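Inositol dehydrogenase (Lactobacillus casei, PDB 4MKX) probably catalyses the NAD-dependent oxidation of scyllo-inositol, as a four-chain member of the Gfo/Idh/MocA family of dehydrogenases. Local coordinates at residues 70-75 and 98-103; 139-144 and 261-266; 148-153 and 270-275. All blocks are in the same frame, centred on the assembly; numbering follows the deposited sequence.

Interaction 1 of 3, residues 70-75 and 98-103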
loop_
_atom_site.group_PDB
_atom_site.type_symbol
_atom_site.label_atom_id
_atom_site.label_comp_id
_atom_site.label_asym_id
_atom_site.label_seq_id
_atom_site.Cartn_x
_atom_site.Cartn_y
_atom_site.Cartn_z
ATOM N N GLU A 70 -2.862 -31.704 -39.820
ATOM C CA GLU A 70 -3.445 -30.509 -40.419
ATOM C C GLU A 70 -4.941 -30.465 -40.131
ATOM O O GLU A 70 -5.584 -29.426 -40.291
ATOM C CB GLU A 70 -3.210 -30.496 -41.934
ATOM C CG GLU A 70 -1.767 -30.265 -42.366
ATOM C CD GLU A 70 -0.891 -31.500 -42.235
ATOM O OE1 GLU A 70 -1.405 -32.632 -42.413
ATOM O OE2 GLU A 70 0.320 -31.337 -41.957
ATOM N N ASP A 71 -5.485 -31.595 -39.691
ATOM C CA ASP A 71 -6.920 -31.734 -39.476
ATOM C C ASP A 71 -7.216 -32.294 -38.092
ATOM O O ASP A 71 -6.627 -33.299 -37.697
ATOM C CB ASP A 71 -7.525 -32.659 -40.542
ATOM C CG ASP A 71 -9.003 -32.887 -40.337
ATOM O OD1 ASP A 71 -9.788 -32.007 -40.739
ATOM O OD2 ASP A 71 -9.388 -33.929 -39.763
ATOM N N PHE A 72 -8.119 -31.648 -37.350
ATOM C CA PHE A 72 -8.424 -32.078 -35.985
ATOM C C PHE A 72 -8.991 -33.488 -35.894
ATOM O O PHE A 72 -8.609 -34.268 -35.015
ATOM C CB PHE A 72 -9.367 -31.089 -35.291
ATOM C CG PHE A 72 -9.695 -31.461 -33.869
ATOM C CD1 PHE A 72 -8.833 -31.114 -32.835
ATOM C CD2 PHE A 72 -10.858 -32.150 -33.560
ATOM C CE1 PHE A 72 -9.123 -31.455 -31.527
ATOM C CE2 PHE A 72 -11.153 -32.498 -32.257
ATOM C CZ PHE A 72 -10.290 -32.139 -31.230
ATOM N N ASP A 73 -9.909 -33.831 -36.793
ATOM C CA ASP A 73 -10.500 -35.157 -36.743
ATOM C C ASP A 73 -9.465 -36.222 -37.058
ATOM O O ASP A 73 -9.535 -37.322 -36.529
ATOM C CB ASP A 73 -11.686 -35.263 -37.702
ATOM C CG ASP A 73 -12.796 -34.308 -37.340
ATOM O OD1 ASP A 73 -13.518 -34.597 -36.365
ATOM O OD2 ASP A 73 -12.928 -33.262 -38.011
ATOM N N ASP A 74 -8.504 -35.876 -37.909
ATOM C CA ASP A 74 -7.425 -36.795 -38.245
ATOM C C ASP A 74 -6.614 -37.073 -36.984
ATOM O O ASP A 74 -6.279 -38.215 -36.695
ATOM C CB ASP A 74 -6.538 -36.197 -39.333
ATOM C CG ASP A 74 -5.508 -37.181 -39.854
ATOM O OD1 ASP A 74 -5.646 -38.393 -39.577
ATOM O OD2 ASP A 74 -4.562 -36.741 -40.542
ATOM N N MET A 75 -6.344 -36.029 -36.201
ATOM C CA MET A 75 -5.581 -36.215 -34.965
ATOM C C MET A 75 -6.306 -37.106 -33.965
ATOM O O MET A 75 -5.725 -38.035 -33.404
ATOM C CB MET A 75 -5.259 -34.877 -34.293
ATOM C CG MET A 75 -4.524 -35.058 -32.961
ATOM S SD MET A 75 -4.028 -33.512 -32.163
ATOM C CE MET A 75 -5.616 -32.806 -31.753
ATOM N N GLU A 98 -17.179 -32.227 -29.415
ATOM C CA GLU A 98 -17.995 -33.386 -29.775
ATOM C C GLU A 98 -17.180 -34.497 -30.423
ATOM O O GLU A 98 -17.317 -35.668 -30.066
ATOM C CB GLU A 98 -19.157 -32.967 -30.684
ATOM C CG GLU A 98 -20.232 -32.169 -29.953
ATOM C CD GLU A 98 -21.382 -31.772 -30.851
ATOM O OE1 GLU A 98 -21.517 -32.352 -31.949
ATOM O OE2 GLU A 98 -22.154 -30.880 -30.455
ATOM N N SER A 99 -16.339 -34.127 -31.381
ATOM C CA SER A 99 -15.506 -35.100 -32.070
ATOM C C SER A 99 -14.549 -35.811 -31.125
ATOM O O SER A 99 -14.366 -37.030 -31.210
ATOM C CB SER A 99 -14.709 -34.418 -33.169
ATOM O OG SER A 99 -13.672 -35.266 -33.617
ATOM N N ALA A 100 -13.929 -35.055 -30.222
ATOM C CA ALA A 100 -12.982 -35.659 -29.297
ATOM C C ALA A 100 -13.672 -36.648 -28.368
ATOM O O ALA A 100 -13.154 -37.733 -28.111
ATOM C CB ALA A 100 -12.264 -34.586 -28.487
ATOM N N LEU A 101 -14.853 -36.281 -27.876
ATOM C CA LEU A 101 -15.589 -37.141 -26.961
ATOM C C LEU A 101 -16.061 -38.401 -27.682
ATOM O O LEU A 101 -16.007 -39.500 -27.123
ATOM C CB LEU A 101 -16.779 -36.400 -26.346
ATOM C CG LEU A 101 -16.413 -35.333 -25.320
ATOM C CD1 LEU A 101 -17.687 -34.641 -24.819
ATOM C CD2 LEU A 101 -15.659 -35.942 -24.159
ATOM N N ASN A 102 -16.508 -38.236 -28.921
ATOM C CA ASN A 102 -16.969 -39.375 -29.718
ATOM C C ASN A 102 -15.846 -40.368 -30.022
ATOM O O ASN A 102 -16.091 -41.559 -30.221
ATOM C CB ASN A 102 -17.645 -38.887 -31.005
ATOM C CG ASN A 102 -19.049 -38.339 -30.760
ATOM O OD1 ASN A 102 -19.784 -38.841 -29.906
ATOM N ND2 ASN A 102 -19.427 -37.305 -31.511
ATOM N N ALA A 103 -14.610 -39.880 -30.050
ATOM C CA ALA A 103 -13.459 -40.738 -30.280
ATOM C C ALA A 103 -12.835 -41.201 -28.972
ATOM O O ALA A 103 -11.734 -41.757 -28.962
ATOM C CB ALA A 103 -12.447 -40.041 -31.129
#
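F72 and D73, in the first turn of helix 72-78, reach across to S99 and A100 near the end of helix 93-102; the closest CA pair, D73 and S99, is 6.8 Å apart. Followed outward from CB, F72 makes its contact with one edge of the ring. CG lies anti to the backbone N (chi1 -179°), which swings the ring toward the other helix. CD2 comes within 4.2 Å of S99 OG, CE2 lies 4.0 Å from the same OG, and CZ, the far end, meets the methyl CB of A100 at 4.2 Å. Both S99 OG and A100 CB lie at the ring edge, near its plane, and neither covers a face. D73 takes the polar share. Its CG stands anti to the carbonyl carbon (chi1 -62°), and OD1 accepts from S99 OG at 2.8 Å. The hydroxyl arrives on the anti side of the carboxylate, 27° out of its plane. At the head of the same helix, D71 is the N-cap: its OD2 accepts from D74 N at 2.8 Å. The two helices follow strands 67-69 and 83-86 of the Rossmann domain and pack side by side on one face of its parallel sheet; M75 turns inward onto A47 and T49 of strand 43-49, while E98 bonds to H122 and T123 of helix 117-128. Chemically, a neutral hydroxyl donates to a carboxylate, so the bond between the helices is a charge-assisted hydrogen bond and not a salt bridge, and it lies beside the buried ring edge.

Interaction 2 of 3, residues 139-144 and 261-266; sequences FMRRFD and VETEII
R141 sets out with CG anti to its carbonyl carbon (chi1 -63°) and stays extended from CG to NE, carrying its guanidinium to V261, whose CG1 stands anti to the backbone N (chi1 171°). The two side chains approach from opposite directions. The methyl CG1 of V261 rests over the centre of one guanidinium face, 3.4 Å above the plane, and V261 CG1 comes nearest to R141 CZ, at 3.5 Å. The other methyl, V261 CG2, comes within 4.0 Å of R141 NH2. Contact over the face leaves the N-H groups, which point outward in the plane, available to other partners: NH1 makes a salt bridge to D199, and NH2 donates to S169 OG. T263 OG1 lies obliquely at 4.5 Å from R141 NH1 and bonds instead with Y147 and S167. The buried arginine thus combines an apolar floor with polar partners that fix its rotation. Residues 140-143 form a short 3-10 segment between strand 135-137 of the nucleotide-binding sheet and helix 145-155. From it R141 bridges helix 197-207, which carries D199, and the mixed sheet, where strand 260-267 lies between strands 162-172 and 271-274.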
loop_
_atom_site.group_PDB
_atom_site.type_symbol
_atom_site.label_atom_id
_atom_site.label_comp_id
_atom_site.label_asym_id
_atom_site.label_seq_id
_atom_site.Cartn_x
_atom_site.Cartn_y
_atom_site.Cartn_z
ATOM N N PHE A 139 -11.652 -21.944 -17.169
ATOM C CA PHE A 139 -11.854 -20.796 -16.277
ATOM C C PHE A 139 -10.725 -20.753 -15.243
ATOM O O PHE A 139 -10.886 -21.193 -14.099
ATOM C CB PHE A 139 -13.232 -20.880 -15.611
ATOM C CG PHE A 139 -14.375 -20.625 -16.561
ATOM C CD1 PHE A 139 -14.382 -19.494 -17.358
ATOM C CD2 PHE A 139 -15.419 -21.537 -16.682
ATOM C CE1 PHE A 139 -15.423 -19.251 -18.248
ATOM C CE2 PHE A 139 -16.465 -21.303 -17.568
ATOM C CZ PHE A 139 -16.463 -20.157 -18.352
ATOM N N MET A 140 -9.570 -20.225 -15.652
ATOM C CA MET A 140 -8.361 -20.387 -14.854
ATOM C C MET A 140 -8.361 -19.593 -13.552
ATOM O O MET A 140 -7.606 -19.922 -12.639
ATOM C CB MET A 140 -7.100 -20.081 -15.673
ATOM C CG MET A 140 -6.791 -18.604 -15.899
ATOM S SD MET A 140 -7.973 -17.802 -16.996
ATOM C CE MET A 140 -7.247 -16.183 -17.159
ATOM N N ARG A 141 -9.206 -18.578 -13.434
ATOM C CA ARG A 141 -9.212 -17.799 -12.196
ATOM C C ARG A 141 -9.628 -18.658 -11.008
ATOM O O ARG A 141 -9.218 -18.411 -9.881
ATOM C CB ARG A 141 -10.115 -16.578 -12.321
ATOM C CG ARG A 141 -9.631 -15.606 -13.377
ATOM C CD ARG A 141 -10.382 -14.310 -13.251
ATOM N NE ARG A 141 -10.183 -13.481 -14.427
ATOM C CZ ARG A 141 -10.830 -12.340 -14.639
ATOM N NH1 ARG A 141 -11.700 -11.902 -13.742
ATOM N NH2 ARG A 141 -10.611 -11.657 -15.759
ATOM N N ARG A 142 -10.388 -19.719 -11.267
ATOM C CA ARG A 142 -10.731 -20.638 -10.193
ATOM C C ARG A 142 -9.514 -21.357 -9.625
ATOM O O ARG A 142 -9.593 -21.925 -8.536
ATOM C CB ARG A 142 -11.754 -21.672 -10.664
ATOM C CG ARG A 142 -13.074 -21.060 -11.099
ATOM C CD ARG A 142 -14.106 -22.147 -11.166
ATOM N NE ARG A 142 -15.353 -21.708 -11.769
ATOM C CZ ARG A 142 -16.492 -22.366 -11.617
ATOM N NH1 ARG A 142 -16.505 -23.467 -10.882
ATOM N NH2 ARG A 142 -17.607 -21.922 -12.183
ATOM N N PHE A 143 -8.395 -21.337 -10.350
ATOM C CA PHE A 143 -7.171 -21.981 -9.871
ATOM C C PHE A 143 -6.103 -21.012 -9.406
ATOM O O PHE A 143 -5.034 -21.423 -8.967
ATOM C CB PHE A 143 -6.604 -22.894 -10.960
ATOM C CG PHE A 143 -7.489 -24.057 -11.254
ATOM C CD1 PHE A 143 -8.507 -23.944 -12.183
ATOM C CD2 PHE A 143 -7.323 -25.251 -10.570
ATOM C CE1 PHE A 143 -9.339 -25.015 -12.446
ATOM C CE2 PHE A 143 -8.155 -26.321 -10.828
ATOM C CZ PHE A 143 -9.160 -26.196 -11.763
ATOM N N ASP A 144 -6.406 -19.725 -9.471
ATOM C CA ASP A 144 -5.443 -18.707 -9.077
ATOM C C ASP A 144 -5.361 -18.635 -7.557
ATOM O O ASP A 144 -6.397 -18.653 -6.887
ATOM C CB ASP A 144 -5.902 -17.351 -9.626
ATOM C CG ASP A 144 -5.029 -16.219 -9.165
ATOM O OD1 ASP A 144 -3.882 -16.099 -9.650
ATOM O OD2 ASP A 144 -5.478 -15.423 -8.320
ATOM N N VAL A 261 -6.856 -6.651 -13.739
ATOM C CA VAL A 261 -7.923 -7.591 -13.407
ATOM C C VAL A 261 -8.091 -7.547 -11.899
ATOM O O VAL A 261 -7.166 -7.851 -11.144
ATOM C CB VAL A 261 -7.601 -9.012 -13.877
ATOM C CG1 VAL A 261 -8.609 -10.000 -13.331
ATOM C CG2 VAL A 261 -7.636 -9.061 -15.396
ATOM N N GLU A 262 -9.261 -7.116 -11.467
ATOM C CA GLU A 262 -9.498 -6.819 -10.065
ATOM C C GLU A 262 -10.906 -7.293 -9.753
ATOM O O GLU A 262 -11.811 -7.120 -10.567
ATOM C CB GLU A 262 -9.406 -5.307 -9.818
ATOM C CG GLU A 262 -9.739 -4.878 -8.374
ATOM C CD GLU A 262 -9.969 -3.401 -8.231
ATOM O OE1 GLU A 262 -9.993 -2.688 -9.265
ATOM O OE2 GLU A 262 -10.148 -2.929 -7.079
ATOM N N THR A 263 -11.082 -7.926 -8.596
ATOM C CA THR A 263 -12.416 -8.337 -8.166
ATOM C C THR A 263 -12.626 -7.924 -6.729
ATOM O O THR A 263 -11.830 -8.252 -5.851
ATOM C CB THR A 263 -12.589 -9.853 -8.300
ATOM O OG1 THR A 263 -12.405 -10.206 -9.674
ATOM C CG2 THR A 263 -13.996 -10.269 -7.898
ATOM N N GLU A 264 -13.723 -7.211 -6.494
ATOM C CA GLU A 264 -14.077 -6.717 -5.178
ATOM C C GLU A 264 -15.345 -7.425 -4.734
ATOM O O GLU A 264 -16.298 -7.544 -5.509
ATOM C CB GLU A 264 -14.356 -5.220 -5.290
ATOM C CG GLU A 264 -15.061 -4.600 -4.130
ATOM C CD GLU A 264 -15.411 -3.171 -4.439
ATOM O OE1 GLU A 264 -14.499 -2.320 -4.358
ATOM O OE2 GLU A 264 -16.572 -2.895 -4.809
ATOM N N ILE A 265 -15.352 -7.900 -3.493
ATOM C CA ILE A 265 -16.537 -8.552 -2.942
ATOM C C ILE A 265 -16.935 -7.807 -1.668
ATOM O O ILE A 265 -16.146 -7.702 -0.728
ATOM C CB ILE A 265 -16.240 -10.033 -2.615
ATOM C CG1 ILE A 265 -15.675 -10.757 -3.844
ATOM C CG2 ILE A 265 -17.519 -10.736 -2.166
ATOM C CD1 ILE A 265 -15.190 -12.143 -3.542
ATOM N N ILE A 266 -18.151 -7.269 -1.653
ATOM C CA ILE A 266 -18.685 -6.610 -0.469
ATOM C C ILE A 266 -19.690 -7.543 0.192
ATOM O O ILE A 266 -20.608 -8.037 -0.464
ATOM C CB ILE A 266 -19.398 -5.312 -0.835
ATOM C CG1 ILE A 266 -18.426 -4.383 -1.573
ATOM C CG2 ILE A 266 -19.896 -4.630 0.428
ATOM C CD1 ILE A 266 -19.014 -3.031 -1.929
#

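Interaction 3 of 3, residues 148-153 and 270-275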
loop_
_atom_site.group_PDB
_atom_site.type_symbol
_atom_site.label_atom_id
_atom_site.label_comp_id
_atom_site.label_asym_id
_atom_site.label_seq_id
_atom_site.Cartn_x
_atom_site.Cartn_y
_atom_site.Cartn_z
ATOM N N ARG A 148 -8.488 -18.157 -4.975
ATOM C CA ARG A 148 -8.785 -19.286 -4.091
ATOM C C ARG A 148 -8.746 -18.884 -2.626
ATOM O O ARG A 148 -9.575 -19.337 -1.839
ATOM C CB ARG A 148 -7.846 -20.476 -4.350
ATOM C CG ARG A 148 -8.236 -21.254 -5.599
ATOM C CD ARG A 148 -7.465 -22.582 -5.746
ATOM N NE ARG A 148 -6.022 -22.378 -5.868
ATOM C CZ ARG A 148 -5.181 -23.202 -6.496
ATOM N NH1 ARG A 148 -5.621 -24.307 -7.089
ATOM N NH2 ARG A 148 -3.888 -22.918 -6.541
ATOM N N TYR A 149 -7.797 -18.024 -2.265
ATOM C CA TYR A 149 -7.694 -17.536 -0.894
ATOM C C TYR A 149 -8.950 -16.757 -0.513
ATOM O O TYR A 149 -9.478 -16.910 0.591
ATOM C CB TYR A 149 -6.426 -16.669 -0.717
ATOM C CG TYR A 149 -6.229 -16.135 0.689
ATOM C CD1 TYR A 149 -5.558 -16.882 1.653
ATOM C CD2 TYR A 149 -6.705 -14.880 1.046
ATOM C CE1 TYR A 149 -5.383 -16.390 2.941
ATOM C CE2 TYR A 149 -6.533 -14.380 2.323
ATOM C CZ TYR A 149 -5.868 -15.141 3.264
ATOM O OH TYR A 149 -5.701 -14.638 4.536
ATOM N N ALA A 150 -9.433 -15.914 -1.424
ATOM C CA ALA A 150 -10.652 -15.143 -1.175
ATOM C C ALA A 150 -11.874 -16.044 -1.088
ATOM O O ALA A 150 -12.764 -15.811 -0.272
ATOM C CB ALA A 150 -10.854 -14.088 -2.254
ATOM N N LYS A 151 -11.933 -17.056 -1.950
ATOM C CA LYS A 151 -13.046 -17.993 -1.936
ATOM C C LYS A 151 -13.106 -18.706 -0.587
ATOM O O LYS A 151 -14.183 -18.920 -0.027
ATOM C CB LYS A 151 -12.869 -19.015 -3.060
ATOM C CG LYS A 151 -14.019 -20.011 -3.200
ATOM C CD LYS A 151 -15.314 -19.311 -3.562
ATOM C CE LYS A 151 -16.334 -20.295 -4.178
ATOM N NZ LYS A 151 -16.545 -21.485 -3.308
ATOM N N GLN A 152 -11.938 -19.058 -0.072
ATOM C CA GLN A 152 -11.829 -19.722 1.216
ATOM C C GLN A 152 -12.398 -18.850 2.335
ATOM O O GLN A 152 -13.179 -19.325 3.156
ATOM C CB GLN A 152 -10.369 -20.039 1.477
ATOM C CG GLN A 152 -10.079 -20.790 2.740
ATOM C CD GLN A 152 -8.671 -21.337 2.727
ATOM O OE1 GLN A 152 -8.002 -21.323 1.688
ATOM N NE2 GLN A 152 -8.208 -21.820 3.873
ATOM N N LEU A 153 -12.022 -17.573 2.360
ATOM C CA LEU A 153 -12.591 -16.646 3.338
ATOM C C LEU A 153 -14.110 -16.569 3.224
ATOM O O LEU A 153 -14.820 -16.573 4.231
ATOM C CB LEU A 153 -11.993 -15.242 3.178
ATOM C CG LEU A 153 -10.508 -15.125 3.495
ATOM C CD1 LEU A 153 -10.062 -13.685 3.309
ATOM C CD2 LEU A 153 -10.273 -15.587 4.907
ATOM N N GLY A 270 -17.997 -7.636 5.948
ATOM C CA GLY A 270 -16.672 -7.252 5.503
ATOM C C GLY A 270 -16.576 -7.083 4.005
ATOM O O GLY A 270 -17.568 -7.167 3.283
ATOM N N MET A 271 -15.362 -6.835 3.536
ATOM C CA MET A 271 -15.148 -6.520 2.143
ATOM C C MET A 271 -13.764 -7.051 1.811
ATOM O O MET A 271 -12.895 -7.112 2.683
ATOM C CB MET A 271 -15.178 -5.001 2.009
ATOM C CG MET A 271 -15.056 -4.458 0.633
ATOM S SD MET A 271 -15.425 -2.684 0.727
ATOM C CE MET A 271 -15.001 -2.295 -0.976
ATOM N N LEU A 272 -13.566 -7.502 0.579
ATOM C CA LEU A 272 -12.207 -7.813 0.171
ATOM C C LEU A 272 -12.005 -7.443 -1.280
ATOM O O LEU A 272 -12.970 -7.334 -2.047
ATOM C CB LEU A 272 -11.863 -9.275 0.444
ATOM C CG LEU A 272 -12.747 -10.326 -0.183
ATOM C CD1 LEU A 272 -12.240 -10.637 -1.586
ATOM C CD2 LEU A 272 -12.779 -11.620 0.653
ATOM N N ARG A 273 -10.745 -7.207 -1.638
ATOM C CA ARG A 273 -10.383 -6.956 -3.016
ATOM C C ARG A 273 -9.262 -7.890 -3.406
ATOM O O ARG A 273 -8.326 -8.114 -2.651
ATOM C CB ARG A 273 -9.960 -5.492 -3.213
ATOM C CG ARG A 273 -11.122 -4.537 -3.082
ATOM C CD ARG A 273 -10.688 -3.095 -3.238
ATOM N NE ARG A 273 -11.859 -2.231 -3.317
ATOM C CZ ARG A 273 -11.842 -0.922 -3.106
ATOM N NH1 ARG A 273 -10.711 -0.323 -2.775
ATOM N NH2 ARG A 273 -12.965 -0.220 -3.207
ATOM N N ILE A 274 -9.390 -8.455 -4.591
ATOM C CA ILE A 274 -8.354 -9.282 -5.167
ATOM C C ILE A 274 -7.678 -8.425 -6.226
ATOM O O ILE A 274 -8.310 -8.021 -7.196
ATOM C CB ILE A 274 -8.970 -10.526 -5.799
ATOM C CG1 ILE A 274 -9.783 -11.269 -4.734
ATOM C CG2 ILE A 274 -7.888 -11.402 -6.406
ATOM C CD1 ILE A 274 -10.952 -12.037 -5.293
ATOM N N ALA A 275 -6.399 -8.117 -5.991
ATOM C CA ALA A 275 -5.582 -7.272 -6.865
ATOM C C ALA A 275 -6.192 -5.898 -7.103
ATOM O O ALA A 275 -6.362 -5.470 -8.242
ATOM C CB ALA A 275 -5.268 -7.971 -8.184
#
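A150 pushes its methyl group against two side chains of strand 271-274, L272 and I274, and this is the tight part of the contact. A150 CB lies 3.7 Å from I274 CD1 and 3.8 Å from L272 CD1, so one small methyl is met by the ends of two branched chains. I274 CG1 is also within 3.9 Å of A150 CB. L272 reaches the helix with its CG placed between the backbone N and the carbonyl carbon (chi1 57°), a crowded position for a leucine, and its two methyls serve different partners: CD1 goes to A150, CD2 to L153. That second meeting is looser, with L153 CD1 4.3 Å from L272 CD2, one turn farther along the helix. With only a methyl at the centre, A150 is consistent with a close approach; the segment axes come within 9.5 Å, nearly antiparallel at 165°. Q152, which is exposed, marks the solvent side of the helix. K151 directs its CB away from the strand but packs against W205 and F206 of helix 197-207, with its NZ in a salt bridge to D155. The L153 end, although looser toward the strand, is also packed by V285 of the third subunit. On the other face of the strand, R273 forms salt bridges with E264 and with E262 of the second subunit. Helix 145-155 thus lies over the edge of the mixed sheet, with helix 304-319 touching R148. Strand 271-274 is the outermost strand within its own chain, paired on one side with strand 260-267; on the other it forms an antiparallel ladder with a strand of the third subunit, carrying the sheet across the interface.

Overall arrangement
Interaction 1 comes first along the chain and is complete before the other two begin; it belongs to the nucleotide-binding Rossmann domain. Its centre is 32 Å from that of interaction 2 and 40 Å from that of interaction 3, on the opposite side of the chain's centre. Interactions 2 and 3 are neighbours, with centres 9 Å apart, and their segments alternate in sequence: 139-144 runs on toward helix 145-155, and strand 260-267 is followed by its sheet partner 271-274. They meet directly through T263 O and I274 N, 2.8 Å apart. Interaction 2 leads from the Rossmann sheet to the mixed sheet, and interaction 3 lies at the edge through which that sheet joins the tetramer.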